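Local coordinates for protein NAD-dependent formate dehydrogenase gamma subunit (Cupriavidus necator, PDB 6VW7) that carries a [2Fe-2S] cluster in a thioredoxin-like fold and, as gamma subunit of the cytosolic formate dehydrogenase, probably takes part in electron transfer during NAD-dependent formate oxidation, at residues 83-88 and 137-142; 103-108 and 121-126; 19-24 and 36-41; 29-34 and 55-60. All coordinates share one frame; numbering follows the deposited sequence. Where two conformers were deposited one is given.

Interaction 1: 83-88 and 137-142. With FES (Fe2/s2 (inorganic) cluster), chain E.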
loop_
_atom_site.group_PDB
_atom_site.type_symbol
_atom_site.label_atom_id
_atom_site.label_comp_id
_atom_site.label_asym_id
_atom_site.label_seq_id
_atom_site.Cartn_x
_atom_site.Cartn_y
_atom_site.Cartn_z
ATOM N N VAL A 83 -0.104 20.592 -7.106
ATOM C CA VAL A 83 -0.755 19.435 -7.709
ATOM C C VAL A 83 -1.654 18.823 -6.644
ATOM O O VAL A 83 -1.172 18.295 -5.633
ATOM C CB VAL A 83 0.254 18.403 -8.234
ATOM C CG1 VAL A 83 -0.490 17.200 -8.794
ATOM C CG2 VAL A 83 1.142 19.011 -9.295
ATOM N N VAL A 84 -2.956 18.906 -6.865
ATOM C CA VAL A 84 -3.953 18.338 -5.967
ATOM C C VAL A 84 -4.408 17.019 -6.581
ATOM O O VAL A 84 -5.002 17.019 -7.662
ATOM C CB VAL A 84 -5.140 19.292 -5.775
ATOM C CG1 VAL A 84 -6.183 18.661 -4.863
ATOM C CG2 VAL A 84 -4.669 20.616 -5.218
ATOM N N GLN A 85 -4.097 15.896 -5.919
ATOM C CA GLN A 85 -4.503 14.561 -6.360
ATOM C C GLN A 85 -5.736 14.126 -5.583
ATOM O O GLN A 85 -5.712 14.102 -4.348
ATOM C CB GLN A 85 -3.387 13.531 -6.162
ATOM C CG GLN A 85 -2.089 13.878 -6.868
ATOM C CD GLN A 85 -0.981 12.903 -6.524
ATOM O OE1 GLN A 85 -1.013 11.759 -6.945
ATOM N NE2 GLN A 85 0.007 13.357 -5.768
ATOM N N VAL A 86 -6.798 13.773 -6.304
ATOM C CA VAL A 86 -8.046 13.282 -5.726
ATOM C C VAL A 86 -8.148 11.786 -6.019
ATOM O O VAL A 86 -8.122 11.367 -7.185
ATOM C CB VAL A 86 -9.259 14.039 -6.294
ATOM C CG1 VAL A 86 -10.574 13.499 -5.703
ATOM C CG2 VAL A 86 -9.098 15.546 -6.065
ATOM N N CYS A 87 -8.275 10.980 -4.969
ATOM C CA CYS A 87 -8.366 9.541 -5.168
ATOM C C CYS A 87 -9.692 9.169 -5.819
ATOM O O CYS A 87 -10.751 9.655 -5.415
ATOM C CB CYS A 87 -8.207 8.785 -3.854
ATOM S SG CYS A 87 -8.286 6.996 -4.166
ATOM N N ARG A 88 -9.615 8.323 -6.847
ATOM C CA ARG A 88 -10.766 7.881 -7.618
ATOM C C ARG A 88 -11.051 6.394 -7.464
ATOM O O ARG A 88 -11.947 5.876 -8.140
ATOM C CB ARG A 88 -10.561 8.208 -9.100
ATOM C CG ARG A 88 -10.613 9.692 -9.472
ATOM C CD ARG A 88 -10.806 9.779 -10.986
ATOM N NE ARG A 88 -11.940 8.954 -11.410
ATOM C CZ ARG A 88 -11.961 8.211 -12.521
ATOM N NH1 ARG A 88 -10.914 8.190 -13.344
ATOM N NH2 ARG A 88 -13.037 7.485 -12.812
ATOM N N ALA A 137 -9.894 10.589 -0.025
ATOM C CA ALA A 137 -8.529 10.998 0.245
ATOM C C ALA A 137 -8.049 11.966 -0.830
ATOM O O ALA A 137 -8.417 11.846 -2.004
ATOM C CB ALA A 137 -7.608 9.780 0.318
ATOM N N VAL A 138 -7.240 12.937 -0.409
ATOM C CA VAL A 138 -6.623 13.922 -1.291
ATOM C C VAL A 138 -5.181 14.115 -0.843
ATOM O O VAL A 138 -4.894 14.123 0.357
ATOM C CB VAL A 138 -7.392 15.264 -1.277
ATOM C CG1 VAL A 138 -6.613 16.353 -2.019
ATOM C CG2 VAL A 138 -8.774 15.093 -1.909
ATOM N N MET A 139 -4.274 14.250 -1.805
ATOM C CA MET A 139 -2.889 14.604 -1.531
ATOM C C MET A 139 -2.535 15.891 -2.266
ATOM O O MET A 139 -2.819 16.024 -3.460
ATOM C CB MET A 139 -1.929 13.485 -1.961
ATOM C CG MET A 139 -0.451 13.743 -1.544
ATOM S SD MET A 139 0.552 12.257 -1.813
ATOM C CE MET A 139 0.892 11.754 -0.143
ATOM N N VAL A 140 -1.911 16.829 -1.557
ATOM C CA VAL A 140 -1.410 18.065 -2.152
ATOM C C VAL A 140 0.089 18.100 -1.906
ATOM O O VAL A 140 0.538 18.225 -0.758
ATOM C CB VAL A 140 -2.095 19.313 -1.588
ATOM C CG1 VAL A 140 -1.629 20.538 -2.362
ATOM C CG2 VAL A 140 -3.608 19.166 -1.663
ATOM N N GLY A 141 0.860 17.980 -2.980
ATOM C CA GLY A 141 2.283 17.786 -2.863
ATOM C C GLY A 141 2.507 16.439 -2.217
ATOM O O GLY A 141 2.283 15.397 -2.836
ATOM N N GLU A 142 2.924 16.448 -0.955
ATOM C CA GLU A 142 3.003 15.230 -0.163
ATOM C C GLU A 142 2.172 15.328 1.110
ATOM O O GLU A 142 2.335 14.499 2.013
ATOM C CB GLU A 142 4.473 14.891 0.129
ATOM C CG GLU A 142 5.254 14.637 -1.179
ATOM C CD GLU A 142 6.738 14.299 -1.005
ATOM O OE1 GLU A 142 7.292 14.465 0.106
ATOM O OE2 GLU A 142 7.338 13.822 -1.999
HETATM FE FE1 FES E . -8.680 6.030 -2.015
HETATM FE FE2 FES E . -7.309 3.878 -1.141
HETATM S S1 FES E . -7.002 6.013 -0.554
HETATM S S2 FES E . -9.142 3.941 -2.443
HETATM O O HOH W 1 0.448 16.089 -5.318
HETATM O O HOH W 2 -11.014 10.952 -2.808
#
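Gln85 and Met139 form the hydrogen-bonded pair of an antiparallel ladder that joins strands 82-87 and 138-140 in the sheet of the thioredoxin-like ferredoxin; the two short axes come within 4.7 Å at 167°. Gln85 N donates a hydrogen bond to Met139 O at 2.8 Å, nearly straight at 171°. The return bond, Met139 N to Gln85 O, is 2.9 Å long and lies in the carbonyl plane. Cys87 N extends the ladder to Ala137 O at 3.1 Å, whereas Gly141 N reaches Val83 O only weakly. Water finishes both ends: one molecule accepts from Gln85 NE2 and donates to Val83 O and Gly141 O, and a second donates to both Cys87 O and Ala137 O.

Apolar contacts gather on the valine face. Val84 sends CG1 obliquely across to Val138 CG1 at 3.7 Å, while its CG2 lies alongside Val140 CG2 at 4.0 Å.

The metal contact sits at the end of the ladder. With SG anti to the backbone N (chi1 -179°), Cys87 binds iron FE1 through SG at 2.4 Å; Ala137 CB approaches the bridging sulfide S1 at 3.9 Å, and Cys92 is a further cluster ligand.

Strand 121-126 runs parallel along the other edge of 82-87. Leu100 of helix 97-108 and Phe153, Leu156 and Leu160 of helix 150-160 pack on the valines, while Met139, on the opposite face, meets Pro229 of the beta subunit.

Interaction 2: 103-108 and 121-126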
loop_
_atom_site.group_PDB
_atom_site.type_symbol
_atom_site.label_atom_id
_atom_site.label_comp_id
_atom_site.label_asym_id
_atom_site.label_seq_id
_atom_site.Cartn_x
_atom_site.Cartn_y
_atom_site.Cartn_z
ATOM N N HIS A 103 -17.364 18.001 -7.664
ATOM C CA HIS A 103 -17.281 19.300 -7.008
ATOM C C HIS A 103 -15.944 19.971 -7.278
ATOM O O HIS A 103 -15.888 21.177 -7.542
ATOM C CB HIS A 103 -17.494 19.169 -5.503
ATOM C CG HIS A 103 -17.207 20.437 -4.764
ATOM N ND1 HIS A 103 -18.041 21.531 -4.823
ATOM C CD2 HIS A 103 -16.157 20.806 -3.991
ATOM C CE1 HIS A 103 -17.531 22.515 -4.102
ATOM N NE2 HIS A 103 -16.387 22.101 -3.586
ATOM N N ALA A 104 -14.852 19.206 -7.194
ATOM C CA ALA A 104 -13.530 19.789 -7.374
ATOM C C ALA A 104 -13.408 20.470 -8.729
ATOM O O ALA A 104 -12.831 21.558 -8.833
ATOM C CB ALA A 104 -12.457 18.713 -7.215
ATOM N N GLN A 105 -13.976 19.864 -9.770
ATOM C CA GLN A 105 -13.902 20.458 -11.101
ATOM C C GLN A 105 -14.760 21.715 -11.195
ATOM O O GLN A 105 -14.361 22.696 -11.831
ATOM C CB GLN A 105 -14.324 19.427 -12.143
ATOM C CG GLN A 105 -13.312 18.303 -12.303
ATOM C CD GLN A 105 -13.853 17.130 -13.096
ATOM O OE1 GLN A 105 -13.749 17.089 -14.320
ATOM N NE2 GLN A 105 -14.435 16.165 -12.393
ATOM N N ARG A 106 -15.931 21.717 -10.550
ATOM C CA ARG A 106 -16.742 22.933 -10.525
ATOM C C ARG A 106 -16.057 24.040 -9.731
ATOM O O ARG A 106 -16.033 25.195 -10.165
ATOM C CB ARG A 106 -18.140 22.632 -9.971
ATOM C CG ARG A 106 -18.992 21.762 -10.896
ATOM C CD ARG A 106 -20.436 21.583 -10.407
ATOM N NE ARG A 106 -20.529 21.247 -8.988
ATOM C CZ ARG A 106 -20.792 20.026 -8.529
ATOM N NH1 ARG A 106 -21.001 19.028 -9.379
ATOM N NH2 ARG A 106 -20.857 19.800 -7.221
ATOM N N ALA A 107 -15.498 23.710 -8.565
ATOM C CA ALA A 107 -14.891 24.734 -7.725
ATOM C C ALA A 107 -13.622 25.292 -8.361
ATOM O O ALA A 107 -13.329 26.487 -8.236
ATOM C CB ALA A 107 -14.594 24.165 -6.338
ATOM N N LEU A 108 -12.858 24.444 -9.048
ATOM C CA LEU A 108 -11.632 24.878 -9.706
ATOM C C LEU A 108 -11.845 25.341 -11.143
ATOM O O LEU A 108 -10.979 26.026 -11.689
ATOM C CB LEU A 108 -10.602 23.748 -9.676
ATOM C CG LEU A 108 -10.193 23.338 -8.261
ATOM C CD1 LEU A 108 -9.381 22.054 -8.290
ATOM C CD2 LEU A 108 -9.421 24.461 -7.570
ATOM N N VAL A 121 -3.440 25.666 -9.209
ATOM C CA VAL A 121 -3.758 24.280 -8.897
ATOM C C VAL A 121 -3.777 23.470 -10.185
ATOM O O VAL A 121 -4.383 23.886 -11.179
ATOM C CB VAL A 121 -5.111 24.156 -8.167
ATOM C CG1 VAL A 121 -5.575 22.687 -8.119
ATOM C CG2 VAL A 121 -5.009 24.722 -6.767
ATOM N N THR A 122 -3.105 22.323 -10.167
ATOM C CA THR A 122 -3.271 21.282 -11.177
ATOM C C THR A 122 -4.040 20.133 -10.537
ATOM O O THR A 122 -3.614 19.594 -9.509
ATOM C CB THR A 122 -1.921 20.796 -11.712
ATOM O OG1 THR A 122 -1.300 21.843 -12.472
ATOM C CG2 THR A 122 -2.100 19.570 -12.595
ATOM N N LEU A 123 -5.163 19.765 -11.146
ATOM C CA LEU A 123 -6.037 18.710 -10.641
ATOM C C LEU A 123 -5.687 17.392 -11.327
ATOM O O LEU A 123 -5.734 17.300 -12.558
ATOM C CB LEU A 123 -7.498 19.078 -10.887
ATOM C CG LEU A 123 -8.563 18.119 -10.364
ATOM C CD1 LEU A 123 -8.487 18.050 -8.854
ATOM C CD2 LEU A 123 -9.925 18.604 -10.825
ATOM N N GLU A 124 -5.320 16.381 -10.535
ATOM C CA GLU A 124 -4.929 15.069 -11.038
ATOM C C GLU A 124 -5.691 13.964 -10.322
ATOM O O GLU A 124 -5.940 14.067 -9.113
ATOM C CB GLU A 124 -3.424 14.830 -10.844
ATOM C CG GLU A 124 -2.516 15.775 -11.616
ATOM C CD GLU A 124 -2.299 15.346 -13.059
ATOM O OE1 GLU A 124 -2.921 14.356 -13.513
ATOM O OE2 GLU A 124 -1.493 16.009 -13.743
ATOM N N PRO A 125 -6.050 12.885 -11.019
ATOM C CA PRO A 125 -6.563 11.710 -10.322
ATOM C C PRO A 125 -5.403 10.884 -9.789
ATOM O O PRO A 125 -4.284 10.923 -10.304
ATOM C CB PRO A 125 -7.339 10.960 -11.415
ATOM C CG PRO A 125 -6.536 11.239 -12.658
ATOM C CD PRO A 125 -5.896 12.630 -12.464
ATOM N N VAL A 126 -5.673 10.167 -8.711
ATOM C CA VAL A 126 -4.766 9.151 -8.198
ATOM C C VAL A 126 -5.618 7.938 -7.858
ATOM O O VAL A 126 -6.810 8.067 -7.560
ATOM C CB VAL A 126 -3.964 9.661 -6.975
ATOM C CG1 VAL A 126 -4.900 10.045 -5.829
ATOM C CG2 VAL A 126 -2.911 8.639 -6.528
#
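Ala104, Gln105 and Leu108 set helix 97-108 against Leu123 and Val121 of strand 121-126, a helix-on-sheet layer of the thioredoxin-like fold. The helix belongs to the connection between the parallel neighbours 82-87 and 121-126, and its direction agrees: the short axes are 10.4 Å apart at 168°, so the helix runs back against the strand. The pairing is apolar, with no hydrogen bond crossing it.

Ala104 comes first, its CB pointing at the strand and meeting Leu123 CD1 at 4.3 Å. At Gln105 the aliphatic part does the touching: CG lies 3.7 Å from Leu123 CD2, and the two side chains cross at about a right angle. Its polar end is served by its own helix, since NE2 donates to Ala101 O one turn back. Leu123 thus divides its two methyls: CD2 meets Gln105, and CD1 touches both Ala104 and Leu108. Leu123 CG, anti to its own backbone N (chi1 -177°), carries the two methyls toward the helix.

Leu108 closes the walk one helical turn beyond Ala104, as the bond from Leu108 N to Ala104 O at 2.9 Å reflects. Phe153 of helix 150-160 touches both of these residues and adds to the same buried layer. A single methyl of Leu108 serves two strand residues: CD1 lies 4.1 Å from Leu123 CD1 and 3.9 Å from Val121 CG1.

Interaction 3: 19-24 and 36-41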
loop_
_atom_site.group_PDB
_atom_site.type_symbol
_atom_site.label_atom_id
_atom_site.label_comp_id
_atom_site.label_asym_id
_atom_site.label_seq_id
_atom_site.Cartn_x
_atom_site.Cartn_y
_atom_site.Cartn_z
ATOM N N ALA A 19 24.290 17.010 -14.668
ATOM C CA ALA A 19 24.953 16.486 -13.476
ATOM C C ALA A 19 24.126 15.392 -12.819
ATOM O O ALA A 19 24.676 14.397 -12.329
ATOM C CB ALA A 19 25.212 17.610 -12.475
ATOM N N ILE A 20 22.815 15.603 -12.727
ATOM C CA ILE A 20 21.930 14.584 -12.172
ATOM C C ILE A 20 22.112 13.263 -12.915
ATOM O O ILE A 20 22.224 12.185 -12.306
ATOM C CB ILE A 20 20.466 15.059 -12.236
ATOM C CG1 ILE A 20 20.171 16.129 -11.171
ATOM C CG2 ILE A 20 19.507 13.868 -12.150
ATOM C CD1 ILE A 20 18.842 16.850 -11.418
ATOM N N VAL A 21 22.152 13.337 -14.245
ATOM C CA VAL A 21 22.326 12.143 -15.072
ATOM C C VAL A 21 23.701 11.534 -14.831
ATOM O O VAL A 21 23.839 10.316 -14.660
ATOM C CB VAL A 21 22.120 12.512 -16.554
ATOM C CG1 VAL A 21 22.531 11.382 -17.467
ATOM C CG2 VAL A 21 20.680 12.965 -16.817
ATOM N N ALA A 22 24.741 12.385 -14.793
ATOM C CA ALA A 22 26.112 11.899 -14.667
ATOM C C ALA A 22 26.356 11.213 -13.327
ATOM O O ALA A 22 27.158 10.272 -13.251
ATOM C CB ALA A 22 27.106 13.051 -14.852
ATOM N N ALA A 23 25.720 11.693 -12.258
ATOM C CA ALA A 23 25.880 11.060 -10.953
ATOM C C ALA A 23 25.216 9.683 -10.908
ATOM O O ALA A 23 25.591 8.842 -10.078
ATOM C CB ALA A 23 25.279 11.944 -9.858
ATOM N N ARG A 24 24.229 9.442 -11.758
ATOM C CA ARG A 24 23.437 8.216 -11.684
ATOM C C ARG A 24 23.731 7.240 -12.811
ATOM O O ARG A 24 23.139 6.152 -12.848
ATOM C CB ARG A 24 21.946 8.562 -11.672
ATOM C CG ARG A 24 21.524 9.228 -10.378
ATOM C CD ARG A 24 20.120 9.812 -10.396
ATOM N NE ARG A 24 19.808 10.362 -9.075
ATOM C CZ ARG A 24 20.322 11.496 -8.610
ATOM N NH1 ARG A 24 21.145 12.206 -9.362
ATOM N NH2 ARG A 24 20.009 11.921 -7.397
ATOM N N HIS A 36 13.003 10.595 -11.877
ATOM C CA HIS A 36 12.510 11.115 -10.600
ATOM C C HIS A 36 13.317 12.327 -10.128
ATOM O O HIS A 36 12.750 13.327 -9.669
ATOM C CB HIS A 36 12.551 10.020 -9.536
ATOM C CG HIS A 36 11.391 9.068 -9.604
ATOM N ND1 HIS A 36 10.079 9.489 -9.547
ATOM C CD2 HIS A 36 11.350 7.719 -9.725
ATOM C CE1 HIS A 36 9.279 8.438 -9.612
ATOM N NE2 HIS A 36 10.025 7.354 -9.734
ATOM N N GLU A 37 14.644 12.244 -10.187
ATOM C CA GLU A 37 15.451 13.354 -9.666
ATOM C C GLU A 37 15.288 14.614 -10.515
ATOM O O GLU A 37 15.232 15.723 -9.976
ATOM C CB GLU A 37 16.927 12.958 -9.584
ATOM C CG GLU A 37 17.847 14.041 -8.967
ATOM C CD GLU A 37 17.593 14.299 -7.478
ATOM O OE1 GLU A 37 16.738 13.608 -6.872
ATOM O OE2 GLU A 37 18.259 15.204 -6.913
ATOM N N ILE A 38 15.206 14.462 -11.840
ATOM C CA ILE A 38 14.927 15.602 -12.715
ATOM C C ILE A 38 13.571 16.216 -12.377
ATOM O O ILE A 38 13.460 17.423 -12.148
ATOM C CB ILE A 38 14.991 15.185 -14.198
ATOM C CG1 ILE A 38 16.389 14.672 -14.559
ATOM C CG2 ILE A 38 14.627 16.378 -15.081
ATOM C CD1 ILE A 38 16.508 14.110 -15.999
ATOM N N GLN A 39 12.518 15.394 -12.334
ATOM C CA GLN A 39 11.190 15.907 -12.000
ATOM C C GLN A 39 11.154 16.502 -10.592
ATOM O O GLN A 39 10.492 17.521 -10.361
ATOM C CB GLN A 39 10.133 14.801 -12.147
ATOM C CG GLN A 39 8.704 15.262 -11.828
ATOM C CD GLN A 39 7.648 14.497 -12.598
ATOM O OE1 GLN A 39 7.719 14.383 -13.825
ATOM N NE2 GLN A 39 6.653 13.970 -11.883
ATOM N N ASP A 40 11.827 15.857 -9.629
ATOM C CA ASP A 40 11.805 16.357 -8.254
ATOM C C ASP A 40 12.461 17.727 -8.147
ATOM O O ASP A 40 12.014 18.574 -7.370
ATOM C CB ASP A 40 12.492 15.366 -7.306
ATOM C CG ASP A 40 11.665 14.089 -7.084
ATOM O OD1 ASP A 40 10.511 14.035 -7.564
ATOM O OD2 ASP A 40 12.176 13.138 -6.449
ATOM N N THR A 41 13.528 17.963 -8.913
ATOM C CA THR A 41 14.262 19.215 -8.784
ATOM C C THR A 41 13.806 20.292 -9.768
ATOM O O THR A 41 13.834 21.477 -9.422
ATOM C CB THR A 41 15.771 18.970 -8.941
ATOM O OG1 THR A 41 16.053 18.391 -10.221
ATOM C CG2 THR A 41 16.286 18.033 -7.841
#
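Ile20 packs on the Glu37 side chain at a slant where two antiparallel helices, 14-24 and 31-42, meet in the N-terminal helical part of the subunit; their short axes approach to 10.1 Å at 149°. The tight part is the packing of the buried Ile20 on Glu37 and Ile38. Its CG2 branch, anti to the backbone N, rests against Glu37 CG at 3.6 Å and against Ile38 CG1 at 4.0 Å. Val21 touches Ile38 more loosely, and both also pack on Ile53 of helix 50-57, which continues the apolar core. At the margin, the other branch of Ile20 slides past the exposed Thr41, bringing CD1 to 3.4 Å from Thr41 OG1.

The side occupied by Arg24 and Glu37, both partly exposed, is held differently. Here the guanidinium lies over the Glu37 side chain: CG sits above one face, displaced toward the rim, and the guanidinium and carboxylate planes are only 13° apart. Arg24 NH2 to Glu37 OE1 is a long salt bridge of 3.7 Å in which no N-H points at the oxygen, so attraction between charges probably accounts for it. What fixes the guanidinium is a bond within its own helix, from Arg24 NH1 to Ile20 O at 3.1 Å, with the oxygen close to the guanidinium plane.

The facing helix has a comparable bond back along its own turn. Glu37 O is gripped from opposite faces of its carbonyl plane by Thr41 N and by Thr41 OG1, the latter at 2.8 Å.

Interaction 4: 29-34 and 55-60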
loop_
_atom_site.group_PDB
_atom_site.type_symbol
_atom_site.label_atom_id
_atom_site.label_comp_id
_atom_site.label_asym_id
_atom_site.label_seq_id
_atom_site.Cartn_x
_atom_site.Cartn_y
_atom_site.Cartn_z
ATOM N N GLY A 29 19.714 -0.025 -13.767
ATOM C CA GLY A 29 18.383 0.476 -14.065
ATOM C C GLY A 29 18.197 1.931 -13.664
ATOM O O GLY A 29 17.196 2.298 -13.048
ATOM N N ALA A 30 19.138 2.783 -14.078
ATOM C CA ALA A 30 19.192 4.165 -13.616
ATOM C C ALA A 30 18.082 5.057 -14.167
ATOM O O ALA A 30 17.892 6.144 -13.625
ATOM C CB ALA A 30 20.553 4.773 -14.010
ATOM N N LEU A 31 17.355 4.649 -15.214
ATOM C CA LEU A 31 16.492 5.602 -15.916
ATOM C C LEU A 31 15.417 6.187 -14.998
ATOM O O LEU A 31 15.241 7.411 -14.957
ATOM C CB LEU A 31 15.861 4.967 -17.155
ATOM C CG LEU A 31 14.998 5.918 -17.988
ATOM C CD1 LEU A 31 15.711 7.250 -18.199
ATOM C CD2 LEU A 31 14.646 5.292 -19.342
ATOM N N LEU A 32 14.652 5.334 -14.287
ATOM C CA LEU A 32 13.609 5.866 -13.406
ATOM C C LEU A 32 14.162 6.717 -12.263
ATOM O O LEU A 32 13.546 7.753 -11.959
ATOM C CB LEU A 32 12.718 4.739 -12.853
ATOM C CG LEU A 32 11.420 4.539 -13.640
ATOM C CD1 LEU A 32 11.739 3.926 -14.980
ATOM C CD2 LEU A 32 10.367 3.670 -12.893
ATOM N N PRO A 33 15.225 6.318 -11.533
ATOM C CA PRO A 33 15.810 7.257 -10.550
ATOM C C PRO A 33 16.234 8.572 -11.174
ATOM O O PRO A 33 16.113 9.632 -10.539
ATOM C CB PRO A 33 17.004 6.479 -9.983
ATOM C CG PRO A 33 16.528 5.006 -10.081
ATOM C CD PRO A 33 15.801 4.960 -11.403
ATOM N N ILE A 34 16.746 8.538 -12.406
ATOM C CA ILE A 34 17.137 9.780 -13.073
ATOM C C ILE A 34 15.905 10.634 -13.352
ATOM O O ILE A 34 15.882 11.834 -13.059
ATOM C CB ILE A 34 17.913 9.474 -14.369
ATOM C CG1 ILE A 34 19.320 8.984 -14.043
ATOM C CG2 ILE A 34 17.947 10.695 -15.291
ATOM C CD1 ILE A 34 20.119 8.522 -15.263
ATOM N N ARG A 55 22.189 9.397 -24.209
ATOM C CA ARG A 55 23.622 9.216 -24.404
ATOM C C ARG A 55 24.282 8.594 -23.178
ATOM O O ARG A 55 25.132 7.706 -23.306
ATOM C CB ARG A 55 24.279 10.557 -24.747
ATOM C CG ARG A 55 25.789 10.538 -24.711
ATOM C CD ARG A 55 26.372 11.718 -25.486
ATOM N NE ARG A 55 27.791 11.912 -25.189
ATOM C CZ ARG A 55 28.642 12.554 -25.983
ATOM N NH1 ARG A 55 28.221 13.060 -27.137
ATOM N NH2 ARG A 55 29.915 12.686 -25.628
ATOM N N ALA A 56 23.944 9.076 -21.981
ATOM C CA ALA A 56 24.639 8.591 -20.794
ATOM C C ALA A 56 24.311 7.129 -20.488
ATOM O O ALA A 56 25.172 6.400 -19.984
ATOM C CB ALA A 56 24.300 9.463 -19.596
ATOM N N LEU A 57 23.088 6.689 -20.764
ATOM C CA LEU A 57 22.669 5.317 -20.482
ATOM C C LEU A 57 22.802 4.386 -21.685
ATOM O O LEU A 57 22.372 3.223 -21.609
ATOM C CB LEU A 57 21.217 5.305 -19.987
ATOM C CG LEU A 57 20.891 6.215 -18.787
ATOM C CD1 LEU A 57 19.477 5.892 -18.277
ATOM C CD2 LEU A 57 21.908 6.096 -17.651
ATOM N N ASN A 58 23.377 4.863 -22.788
ATOM C CA ASN A 58 23.469 4.094 -24.028
ATOM C C ASN A 58 22.100 3.529 -24.409
ATOM O O ASN A 58 21.944 2.348 -24.724
ATOM C CB ASN A 58 24.525 2.988 -23.919
ATOM C CG ASN A 58 24.855 2.344 -25.272
ATOM O OD1 ASN A 58 24.739 2.977 -26.327
ATOM N ND2 ASN A 58 25.269 1.081 -25.241
ATOM N N LEU A 59 21.095 4.398 -24.368
ATOM C CA LEU A 59 19.740 4.072 -24.792
ATOM C C LEU A 59 19.378 4.961 -25.973
ATOM O O LEU A 59 20.000 6.002 -26.196
ATOM C CB LEU A 59 18.727 4.281 -23.655
ATOM C CG LEU A 59 18.874 3.443 -22.384
ATOM C CD1 LEU A 59 17.883 3.899 -21.348
ATOM C CD2 LEU A 59 18.654 1.966 -22.705
ATOM N N SER A 60 18.360 4.566 -26.730
ATOM C CA SER A 60 17.919 5.460 -27.790
ATOM C C SER A 60 17.018 6.544 -27.213
ATOM O O SER A 60 16.423 6.393 -26.142
ATOM C CB SER A 60 17.160 4.698 -28.874
ATOM O OG SER A 60 15.855 4.416 -28.402
#
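Ala30 O accepts the N-H of Ile34 at 2.9 Å, a helical bond near the start of helix 31-42; both residues turn their side chains to Leu57. This is helix-to-helix packing in the N-terminal helical part of the subunit: the beginning of helix 31-42 meets the end of helix 50-57, where Asn58 has positive phi and forms a Schellman motif.

Leu57 carries the contact. Its CG is anti to the carbonyl carbon (chi1 -54°), and the two methyls divide the partners between them. CD2 meets Ile34 CD1 tip to tip at 3.8 Å and Ala30 CB at 4.1 Å. CD1 lies against Leu31, 3.8 Å from its CA and 3.9 Å from its CB, and the Leu57 and Leu31 side chains cross at about a right angle. No hydrogen bond links the two segments.

Ile53 of helix 50-57 and Val67 of helix 61-70 also pack on Leu31, and Gly284 of the beta subunit touches it too. Past the Schellman turn the chain brings Leu59 back to the same leucine: Leu31 CD2 and Leu59 CD1 are 4.1 Å apart.

The four contacts fall into two groups on opposite sides of the chain's centre. Interactions 1 and 2, centred 9 Å apart, share a sheet: Val84 N lies 2.8 Å from Thr122 O, probably a hydrogen bond, and interaction 2 is nested within the loop that interaction 1 closes. Interaction 1 carries a cluster ligand, whereas Leu123 of interaction 2 is about 14 Å from the cluster by its side chain. Interactions 3 and 4, centred 11 Å apart, both use helix 31-42 and touch through Val21 CG1 and Ala56 CB at 3.4 Å. Away from the cluster site, their centres lie 24 and 29 Å from that of interaction 1.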